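Local coordinates for protein SAHS1 (Ramazzottius varieornatus, PDB 5XN9) that acts as a secreted, heat-soluble molecular shield that is needed for tolerance of desiccation, and has the fold of fatty-acid-binding proteins, at residues E13-I18 against W133-S138; K40-I45 against S57-N62; E19-F24 against K121-G126. All blocks are in the same frame, centred on the assembly; numbering follows the deposited sequence. Where two conformers were deposited one is given.

Contact 1 (E13-I18 against W133-S138). With MG (magnesium ion), chain C.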
loop_
_atom_site.group_PDB
_atom_site.type_symbol
_atom_site.label_atom_id
_atom_site.label_comp_id
_atom_site.label_asym_id
_atom_site.label_seq_id
_atom_site.Cartn_x
_atom_site.Cartn_y
_atom_site.Cartn_z
ATOM N N GLU A 13 8.609 -4.760 -5.940
ATOM C CA GLU A 13 9.500 -3.610 -6.005
ATOM C C GLU A 13 8.967 -2.634 -7.043
ATOM O O GLU A 13 8.524 -3.049 -8.115
ATOM C CB GLU A 13 10.904 -4.079 -6.401
ATOM C CG GLU A 13 11.885 -2.980 -6.710
ATOM C CD GLU A 13 13.228 -3.527 -7.145
ATOM O OE1 GLU A 13 14.078 -2.732 -7.592
ATOM O OE2 GLU A 13 13.433 -4.755 -7.039
ATOM N N SER A 14 9.010 -1.338 -6.726
ATOM C CA SER A 14 8.466 -0.333 -7.635
ATOM C C SER A 14 9.283 -0.238 -8.917
ATOM O O SER A 14 10.474 -0.557 -8.952
ATOM C CB SER A 14 8.400 1.033 -6.954
ATOM O OG SER A 14 9.681 1.474 -6.550
ATOM N N THR A 15 8.620 0.190 -9.987
ATOM C CA THR A 15 9.243 0.361 -11.287
ATOM C C THR A 15 9.251 1.842 -11.648
ATOM O O THR A 15 8.944 2.709 -10.821
ATOM C CB THR A 15 8.480 -0.448 -12.341
ATOM O OG1 THR A 15 7.197 0.154 -12.551
ATOM C CG2 THR A 15 8.296 -1.894 -11.888
ATOM N N ASP A 16 9.595 2.134 -12.903
ATOM C CA ASP A 16 9.529 3.498 -13.408
ATOM C C ASP A 16 8.116 3.928 -13.770
ATOM O O ASP A 16 7.894 5.119 -14.015
ATOM C CB ASP A 16 10.427 3.653 -14.639
ATOM C CG ASP A 16 11.900 3.592 -14.298
ATOM O OD1 ASP A 16 12.230 3.642 -13.095
ATOM O OD2 ASP A 16 12.726 3.506 -15.232
ATOM N N ARG A 17 7.167 2.996 -13.815
ATOM C CA ARG A 17 5.811 3.299 -14.253
ATOM C C ARG A 17 4.997 3.833 -13.081
ATOM O O ARG A 17 4.851 3.160 -12.052
ATOM C CB ARG A 17 5.161 2.054 -14.848
ATOM C CG ARG A 17 5.887 1.520 -16.075
ATOM C CD ARG A 17 5.566 0.054 -16.297
ATOM N NE ARG A 17 4.198 -0.137 -16.764
ATOM C CZ ARG A 17 3.520 -1.272 -16.642
ATOM N NH1 ARG A 17 2.279 -1.358 -17.103
ATOM N NH2 ARG A 17 4.080 -2.319 -16.050
ATOM N N ILE A 18 4.473 5.046 -13.241
ATOM C CA ILE A 18 3.716 5.716 -12.196
ATOM C C ILE A 18 2.811 6.709 -12.909
ATOM O O ILE A 18 3.147 7.208 -13.987
ATOM C CB ILE A 18 4.684 6.396 -11.192
ATOM C CG1 ILE A 18 3.940 6.968 -9.986
ATOM C CG2 ILE A 18 5.538 7.452 -11.891
ATOM C CD1 ILE A 18 4.864 7.261 -8.817
ATOM N N TRP A 133 3.115 0.826 -10.615
ATOM C CA TRP A 133 3.328 -0.555 -11.019
ATOM C C TRP A 133 4.574 -1.115 -10.355
ATOM O O TRP A 133 5.597 -0.427 -10.247
ATOM C CB TRP A 133 3.419 -0.682 -12.536
ATOM C CG TRP A 133 2.074 -0.518 -13.167
ATOM C CD1 TRP A 133 1.211 -1.515 -13.518
ATOM C CD2 TRP A 133 1.411 0.714 -13.478
ATOM N NE1 TRP A 133 0.063 -0.982 -14.049
ATOM C CE2 TRP A 133 0.158 0.384 -14.031
ATOM C CE3 TRP A 133 1.758 2.064 -13.347
ATOM C CZ2 TRP A 133 -0.748 1.353 -14.463
ATOM C CZ3 TRP A 133 0.856 3.025 -13.776
ATOM C CH2 TRP A 133 -0.380 2.664 -14.330
ATOM N N TYR A 134 4.469 -2.364 -9.900
ATOM C CA TYR A 134 5.530 -3.064 -9.196
ATOM C C TYR A 134 5.852 -4.364 -9.923
ATOM O O TYR A 134 4.999 -4.946 -10.597
ATOM C CB TYR A 134 5.079 -3.402 -7.763
ATOM C CG TYR A 134 4.902 -2.188 -6.885
ATOM C CD1 TYR A 134 3.788 -1.360 -7.007
ATOM C CD2 TYR A 134 5.859 -1.856 -5.938
ATOM C CE1 TYR A 134 3.645 -0.244 -6.211
ATOM C CE2 TYR A 134 5.722 -0.742 -5.141
ATOM C CZ TYR A 134 4.615 0.062 -5.281
ATOM O OH TYR A 134 4.465 1.180 -4.490
ATOM N N LYS A 135 7.089 -4.828 -9.770
ATOM C CA LYS A 135 7.522 -6.112 -10.305
ATOM C C LYS A 135 7.967 -7.014 -9.159
ATOM O O LYS A 135 8.316 -6.547 -8.079
ATOM C CB LYS A 135 8.684 -5.923 -11.283
ATOM C CG LYS A 135 9.888 -5.223 -10.661
ATOM C CD LYS A 135 11.002 -4.989 -11.674
ATOM C CE LYS A 135 12.150 -4.198 -11.058
ATOM N NZ LYS A 135 13.252 -3.939 -12.031
ATOM N N LYS A 136 7.942 -8.323 -9.397
ATOM C CA LYS A 136 8.480 -9.258 -8.414
ATOM C C LYS A 136 9.969 -8.999 -8.206
ATOM O O LYS A 136 10.710 -8.741 -9.158
ATOM C CB LYS A 136 8.276 -10.694 -8.899
ATOM C CG LYS A 136 6.857 -11.211 -8.743
ATOM C CD LYS A 136 6.600 -11.714 -7.328
ATOM C CE LYS A 136 5.489 -12.760 -7.309
ATOM N NZ LYS A 136 5.249 -13.331 -5.955
ATOM N N SER A 137 10.408 -9.070 -6.951
ATOM C CA SER A 137 11.796 -8.754 -6.639
ATOM C C SER A 137 12.742 -9.850 -7.121
ATOM O O SER A 137 12.419 -11.040 -7.091
ATOM C CB SER A 137 11.973 -8.535 -5.141
ATOM O OG SER A 137 11.472 -7.267 -4.768
ATOM N N SER A 138 13.930 -9.422 -7.550
ATOM C CA SER A 138 14.971 -10.283 -8.123
ATOM C C SER A 138 14.506 -11.080 -9.345
ATOM O O SER A 138 14.923 -10.796 -10.467
ATOM C CB SER A 138 15.602 -11.205 -7.068
ATOM O OG SER A 138 14.644 -12.056 -6.464
ATOM O OXT SER A 138 13.712 -12.016 -9.257
HETATM MG MG MG C . 3.587 1.191 -2.730
#
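Glu13 and Lys135 face each other as an antiparallel hydrogen-bonded pair where the first strand of the chain meets the last, a closure characteristic of the ten-stranded beta barrel of fatty-acid-binding proteins. Glu13 N donates to Lys135 O at 2.8 Å, and Lys135 N returns a bond to Glu13 O. Their long side chains run alongside each other on one face, Glu13 CD 4.1 Å from Lys135 CE, but the carboxylate finds its salt bridge with Lys40. Next comes Ser14, in a non-hydrogen-bonded pair with Tyr134. A small residue suits this place, because its CB lies 3.7 Å from CE2 of the tyrosine ring while OG is taken by the backbone N of Thr41. With Tyr134 CG beside its own backbone N (chi1 -68°), the ring extends into the barrel, where OH binds the magnesium ion at 2.0 Å; His43 is another ligand. Thr15 then grips one acceptor twice: its N reaches Trp133 O in the carbonyl plane, and OG1 comes from above that plane, 2.9 Å from the same Trp133 O. Its methyl packs on the aliphatic part of Lys135. OG1 also accepts from Arg17 N, forming an ST turn across the corner at Asp16. Beyond the corner, in one of its two conformers, the bend of the Arg17 chain at chi3 (71°) helps lay its guanidinium flat over the indole of Trp133, planes 17° apart. Arg17 CZ then sits 4.0 Å from the centroid of the five-membered ring of Trp133, a cation-pi stack, and Glu118 pairs with its charge. Arg17 O accepts from Trp133 N at 3.2 Å and also meets the indole edge in its plane, 3.5 Å from Trp133 CE3.

Contact 2 (K40-I45 against S57-N62). With MG (magnesium ion), chain C.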
loop_
_atom_site.group_PDB
_atom_site.type_symbol
_atom_site.label_atom_id
_atom_site.label_comp_id
_atom_site.label_asym_id
_atom_site.label_seq_id
_atom_site.Cartn_x
_atom_site.Cartn_y
_atom_site.Cartn_z
ATOM N N LYS A 40 12.269 4.403 -4.853
ATOM C CA LYS A 40 12.198 2.948 -4.804
ATOM C C LYS A 40 11.457 2.482 -3.558
ATOM O O LYS A 40 11.822 2.830 -2.428
ATOM C CB LYS A 40 13.619 2.382 -4.827
ATOM C CG LYS A 40 13.703 0.868 -4.778
ATOM C CD LYS A 40 13.004 0.220 -5.953
ATOM C CE LYS A 40 13.663 0.570 -7.274
ATOM N NZ LYS A 40 13.171 -0.314 -8.368
ATOM N N THR A 41 10.411 1.696 -3.777
ATOM C CA THR A 41 9.495 1.275 -2.731
ATOM C C THR A 41 9.309 -0.227 -2.837
ATOM O O THR A 41 9.202 -0.770 -3.941
ATOM C CB THR A 41 8.132 1.979 -2.904
ATOM O OG1 THR A 41 8.323 3.400 -2.824
ATOM C CG2 THR A 41 7.109 1.527 -1.848
ATOM N N PHE A 42 9.273 -0.893 -1.689
ATOM C CA PHE A 42 9.071 -2.329 -1.624
ATOM C C PHE A 42 7.823 -2.632 -0.807
ATOM O O PHE A 42 7.598 -2.031 0.250
ATOM C CB PHE A 42 10.276 -3.017 -0.976
ATOM C CG PHE A 42 11.555 -2.812 -1.716
ATOM C CD1 PHE A 42 12.339 -1.696 -1.471
ATOM C CD2 PHE A 42 11.982 -3.736 -2.655
ATOM C CE1 PHE A 42 13.534 -1.500 -2.161
ATOM C CE2 PHE A 42 13.169 -3.553 -3.343
ATOM C CZ PHE A 42 13.946 -2.431 -3.099
ATOM N N HIS A 43 7.013 -3.559 -1.307
ATOM C CA HIS A 43 5.897 -4.139 -0.567
ATOM C C HIS A 43 6.164 -5.625 -0.454
ATOM O O HIS A 43 6.343 -6.300 -1.471
ATOM C CB HIS A 43 4.564 -3.944 -1.298
ATOM C CG HIS A 43 4.085 -2.531 -1.310
ATOM N ND1 HIS A 43 3.399 -1.974 -0.253
ATOM C CD2 HIS A 43 4.207 -1.552 -2.238
ATOM C CE1 HIS A 43 3.117 -0.714 -0.529
ATOM N NE2 HIS A 43 3.591 -0.436 -1.730
ATOM N N LYS A 44 6.197 -6.132 0.774
ATOM C CA LYS A 44 6.339 -7.556 1.031
ATOM C C LYS A 44 5.117 -8.005 1.816
ATOM O O LYS A 44 4.820 -7.455 2.878
ATOM C CB LYS A 44 7.639 -7.835 1.791
ATOM C CG LYS A 44 8.871 -7.381 1.027
ATOM C CD LYS A 44 10.156 -7.669 1.783
ATOM C CE LYS A 44 11.351 -7.073 1.037
ATOM N NZ LYS A 44 12.636 -7.159 1.787
ATOM N N ILE A 45 4.396 -8.984 1.283
ATOM C CA ILE A 45 3.159 -9.455 1.888
ATOM C C ILE A 45 3.251 -10.969 2.016
ATOM O O ILE A 45 3.454 -11.665 1.012
ATOM C CB ILE A 45 1.918 -9.050 1.067
ATOM C CG1 ILE A 45 1.842 -7.525 0.885
ATOM C CG2 ILE A 45 0.655 -9.562 1.731
ATOM C CD1 ILE A 45 0.775 -7.067 -0.101
ATOM N N SER A 57 8.544 -0.576 2.644
ATOM C CA SER A 57 9.828 0.071 2.864
ATOM C C SER A 57 10.157 1.037 1.734
ATOM O O SER A 57 9.933 0.736 0.559
ATOM C CB SER A 57 10.948 -0.946 3.039
ATOM O OG SER A 57 11.055 -1.751 1.894
ATOM N N VAL A 58 10.685 2.199 2.105
ATOM C CA VAL A 58 11.220 3.165 1.149
ATOM C C VAL A 58 12.617 3.513 1.646
ATOM O O VAL A 58 12.774 4.421 2.476
ATOM C CB VAL A 58 10.331 4.413 1.013
ATOM C CG1 VAL A 58 10.865 5.310 -0.111
ATOM C CG2 VAL A 58 8.875 4.021 0.751
ATOM N N PRO A 59 13.647 2.789 1.208
ATOM C CA PRO A 59 14.975 2.968 1.816
ATOM C C PRO A 59 15.541 4.375 1.696
ATOM O O PRO A 59 16.173 4.847 2.652
ATOM C CB PRO A 59 15.830 1.924 1.090
ATOM C CG PRO A 59 14.839 0.861 0.694
ATOM C CD PRO A 59 13.586 1.602 0.336
ATOM N N ASP A 60 15.321 5.071 0.565
ATOM C CA ASP A 60 15.829 6.437 0.417
ATOM C C ASP A 60 15.310 7.328 1.527
ATOM O O ASP A 60 15.987 8.286 1.924
ATOM C CB ASP A 60 15.338 7.084 -0.887
ATOM C CG ASP A 60 16.048 6.591 -2.126
ATOM O OD1 ASP A 60 17.102 5.931 -2.028
ATOM O OD2 ASP A 60 15.551 6.944 -3.230
ATOM N N LYS A 61 14.098 7.046 2.016
ATOM C CA LYS A 61 13.415 7.843 3.025
ATOM C C LYS A 61 13.507 7.234 4.418
ATOM O O LYS A 61 12.830 7.706 5.336
ATOM C CB LYS A 61 11.944 8.035 2.633
ATOM C CG LYS A 61 11.726 8.971 1.445
ATOM C CD LYS A 61 12.068 10.390 1.816
ATOM C CE LYS A 61 11.668 11.366 0.727
ATOM N NZ LYS A 61 11.875 12.767 1.171
ATOM N N ASN A 62 14.320 6.193 4.595
ATOM C CA ASN A 62 14.525 5.586 5.912
ATOM C C ASN A 62 13.209 5.142 6.534
ATOM O O ASN A 62 12.981 5.282 7.738
ATOM C CB ASN A 62 15.288 6.548 6.814
ATOM C CG ASN A 62 16.577 6.966 6.187
ATOM O OD1 ASN A 62 16.790 8.138 5.835
ATOM N ND2 ASN A 62 17.419 5.989 5.950
HETATM MG MG MG C . 3.587 1.191 -2.730
HETATM O O HOH W 1 14.111 4.225 -1.873
#
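Ser57 O is approached by two groups: Phe42 N donates a hydrogen bond of 2.9 Å, and Thr41 CA makes a CA-H...O contact. Ser57 N answers with a bond to Phe42 O, so that the two residues form a hydrogen-bonded antiparallel pair at the open end of the beta hairpin made by strands 42-48 and 51-58 of the barrel. Their side chains share one face of the sheet. Ser57 OG, placed between its backbone N and carbonyl carbon (chi1 60°), lies 3.2 Å from Phe42 CB; a small residue fits here because the phenylalanine ring occupies the space beside it. Pro59 meets that ring from the rim, its CD in the ring plane and its CG 3.9 Å from Phe42 CE1. Proline also suits the chain at this point, since its fixed phi begins the 3-10 turn 59-61, in which Lys61 N bonds back to Val58 O. On the barrel's inner side, Val58 CG2 touches Thr41 OG1, a hydroxyl hydrogen-bonded to His39 O and Arg132. His43 turns away from strand 51-58 and binds the magnesium ion through NE2 at 1.9 Å, its ND1 hydrogen-bonded to His54, which should fix the orientation of the imidazole. Past the last strand pair a water takes over the bridging: it donates to Lys40 O at 2.7 Å and accepts from Asp60 N at 2.9 Å.

Contact 3 (E19-F24 against K121-G126). With ACY (acetic acid), chain L.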
loop_
_atom_site.group_PDB
_atom_site.type_symbol
_atom_site.label_atom_id
_atom_site.label_comp_id
_atom_site.label_asym_id
_atom_site.label_seq_id
_atom_site.Cartn_x
_atom_site.Cartn_y
_atom_site.Cartn_z
ATOM N N GLU A 19 1.636 6.960 -12.335
ATOM C CA GLU A 19 0.646 7.794 -13.005
ATOM C C GLU A 19 -0.111 8.619 -11.981
ATOM O O GLU A 19 -0.719 8.064 -11.061
ATOM C CB GLU A 19 -0.323 6.929 -13.809
ATOM C CG GLU A 19 -1.352 7.710 -14.596
ATOM C CD GLU A 19 -2.265 6.796 -15.376
ATOM O OE1 GLU A 19 -1.884 6.382 -16.493
ATOM O OE2 GLU A 19 -3.351 6.467 -14.852
ATOM N N ASN A 20 -0.057 9.940 -12.139
ATOM C CA ASN A 20 -0.865 10.889 -11.377
ATOM C C ASN A 20 -0.564 10.860 -9.883
ATOM O O ASN A 20 -1.405 11.256 -9.065
ATOM C CB ASN A 20 -2.365 10.692 -11.629
ATOM C CG ASN A 20 -3.162 11.958 -11.400
ATOM O OD1 ASN A 20 -2.698 13.057 -11.713
ATOM N ND2 ASN A 20 -4.367 11.813 -10.854
ATOM N N PHE A 21 0.627 10.396 -9.505
ATOM C CA PHE A 21 0.908 10.200 -8.088
ATOM C C PHE A 21 1.048 11.521 -7.345
ATOM O O PHE A 21 0.689 11.603 -6.165
ATOM C CB PHE A 21 2.157 9.339 -7.906
ATOM C CG PHE A 21 2.266 8.716 -6.550
ATOM C CD1 PHE A 21 1.459 7.648 -6.205
ATOM C CD2 PHE A 21 3.178 9.192 -5.622
ATOM C CE1 PHE A 21 1.552 7.064 -4.953
ATOM C CE2 PHE A 21 3.279 8.618 -4.371
ATOM C CZ PHE A 21 2.463 7.548 -4.034
ATOM N N ASP A 22 1.563 12.562 -8.006
ATOM C CA ASP A 22 1.677 13.855 -7.339
ATOM C C ASP A 22 0.305 14.435 -7.009
ATOM O O ASP A 22 0.123 15.042 -5.945
ATOM C CB ASP A 22 2.513 14.819 -8.184
ATOM C CG ASP A 22 4.005 14.579 -8.037
ATOM O OD1 ASP A 22 4.400 13.540 -7.463
ATOM O OD2 ASP A 22 4.788 15.428 -8.504
ATOM N N ALA A 23 -0.672 14.253 -7.901
ATOM C CA ALA A 23 -2.028 14.717 -7.621
ATOM C C ALA A 23 -2.619 13.982 -6.428
ATOM O O ALA A 23 -3.347 14.572 -5.620
ATOM C CB ALA A 23 -2.914 14.527 -8.851
ATOM N N PHE A 24 -2.320 12.688 -6.304
ATOM C CA PHE A 24 -2.787 11.930 -5.150
ATOM C C PHE A 24 -2.131 12.431 -3.870
ATOM O O PHE A 24 -2.809 12.665 -2.863
ATOM C CB PHE A 24 -2.510 10.445 -5.359
ATOM C CG PHE A 24 -2.775 9.613 -4.140
ATOM C CD1 PHE A 24 -4.075 9.320 -3.753
ATOM C CD2 PHE A 24 -1.727 9.135 -3.373
ATOM C CE1 PHE A 24 -4.320 8.555 -2.623
ATOM C CE2 PHE A 24 -1.965 8.375 -2.244
ATOM C CZ PHE A 24 -3.265 8.084 -1.868
ATOM N N LYS A 121 -0.809 -1.099 -8.288
ATOM C CA LYS A 121 -1.389 -0.513 -7.088
ATOM C C LYS A 121 -2.143 0.749 -7.468
ATOM O O LYS A 121 -1.604 1.620 -8.160
ATOM C CB LYS A 121 -0.342 -0.191 -6.022
ATOM C CG LYS A 121 -0.977 0.261 -4.719
ATOM C CD LYS A 121 0.003 0.270 -3.557
ATOM C CE LYS A 121 -0.691 0.769 -2.314
ATOM N NZ LYS A 121 0.262 1.008 -1.200
ATOM N N THR A 122 -3.393 0.832 -7.035
ATOM C CA THR A 122 -4.232 1.992 -7.281
ATOM C C THR A 122 -4.487 2.686 -5.953
ATOM O O THR A 122 -4.790 2.029 -4.952
ATOM C CB THR A 122 -5.551 1.563 -7.921
ATOM O OG1 THR A 122 -5.277 0.881 -9.150
ATOM C CG2 THR A 122 -6.416 2.775 -8.210
ATOM N N TYR A 123 -4.347 4.004 -5.949
ATOM C CA TYR A 123 -4.507 4.827 -4.761
ATOM C C TYR A 123 -5.622 5.805 -5.076
ATOM O O TYR A 123 -5.573 6.477 -6.109
ATOM C CB TYR A 123 -3.230 5.644 -4.500
ATOM C CG TYR A 123 -1.907 4.883 -4.531
ATOM C CD1 TYR A 123 -1.363 4.423 -5.730
ATOM C CD2 TYR A 123 -1.187 4.669 -3.372
ATOM C CE1 TYR A 123 -0.159 3.746 -5.765
ATOM C CE2 TYR A 123 0.031 3.997 -3.395
ATOM C CZ TYR A 123 0.540 3.536 -4.594
ATOM O OH TYR A 123 1.746 2.866 -4.626
ATOM N N LYS A 124 -6.625 5.888 -4.212
ATOM C CA LYS A 124 -7.726 6.810 -4.456
ATOM C C LYS A 124 -8.056 7.566 -3.184
ATOM O O LYS A 124 -8.135 6.976 -2.103
ATOM C CB LYS A 124 -8.994 6.098 -4.917
ATOM C CG LYS A 124 -8.987 5.560 -6.329
ATOM C CD LYS A 124 -10.352 4.958 -6.637
ATOM C CE LYS A 124 -10.408 4.296 -8.002
ATOM N NZ LYS A 124 -11.494 3.285 -8.043
ATOM N N VAL A 125 -8.285 8.870 -3.321
ATOM C CA VAL A 125 -8.835 9.661 -2.230
ATOM C C VAL A 125 -9.859 10.610 -2.847
ATOM O O VAL A 125 -9.511 11.444 -3.687
ATOM C CB VAL A 125 -7.751 10.405 -1.426
ATOM C CG1 VAL A 125 -6.848 11.253 -2.331
ATOM C CG2 VAL A 125 -8.365 11.220 -0.301
ATOM N N GLY A 126 -11.127 10.444 -2.480
ATOM C CA GLY A 126 -12.173 11.171 -3.183
ATOM C C GLY A 126 -12.138 10.841 -4.660
ATOM O O GLY A 126 -12.122 9.669 -5.058
HETATM C C ACY L . 3.313 3.225 -1.798
HETATM O O ACY L . 3.531 3.880 -2.842
HETATM O OXT ACY L . 2.466 2.308 -1.714
HETATM C CH3 ACY L . 4.116 3.553 -0.573
#
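An aromatic cluster of Phe21, Phe24 and Tyr123 fastens the first turn of helix 21-27 to strand 118-125. Phe21 presents its edge to the face of Tyr123, a T-shaped pair with planes at 80° and Phe21 CE1 3.7 Å from Tyr123 CZ. The opposite face of the tyrosine is covered by Lys121 CG, offset toward the rim, so the ring is held between helix and strand. Phe24, one turn further on with CG anti to its backbone N (chi1 172°), reaches the strand and receives a CH-pi contact: Tyr123 CB stands 3.5 Å above the centre of the Phe24 ring. Val125 CG1 packs 3.7 Å from Phe24 CD1, a compact branched side chain that lies against the ring near the strand's end. In the fatty-acid-binding-protein fold this helix belongs to the helical lid over one mouth of the barrel, and the two phenylalanine rings and the flat of the tyrosine suit that seam, where no hydrogen bond crosses between the segments. Tyrosine fits the central position because it carries a polar end into the barrel. There an acetate, probably from the crystallisation liquor, is held by Tyr123 OH at 2.7 Å from its O and by Lys121 NZ at 2.6 Å from its OXT. Arg132 NH1 bonds to it too, and OXT meets the magnesium ion; Arg132 and Tyr134 probably match the Arg-x-Tyr pair binding fatty-acid carboxylates in relatives.

All three contacts reach one antiparallel sheet curled into a barrel. Contact 1 joins the chain's two end strands, 10-19 and 128-136; contact 2 belongs to the hairpin beside strand 10-19, and contact 3 sets helix 21-27, which follows that strand, on strand 118-125. Along the sequence contact 1 encloses contact 3, which in turn encloses contact 2. The centres of contacts 1 and 2 are about 11 Å apart, and that of contact 3 lies about 16 and 18 Å from them. Inside the barrel they converge: contacts 1 and 2 meet at the magnesium ion, and Tyr134 OH and Tyr123 OH, 3.2 Å apart, probably share a hydrogen bond in what is consistent with a lipid-binding pocket.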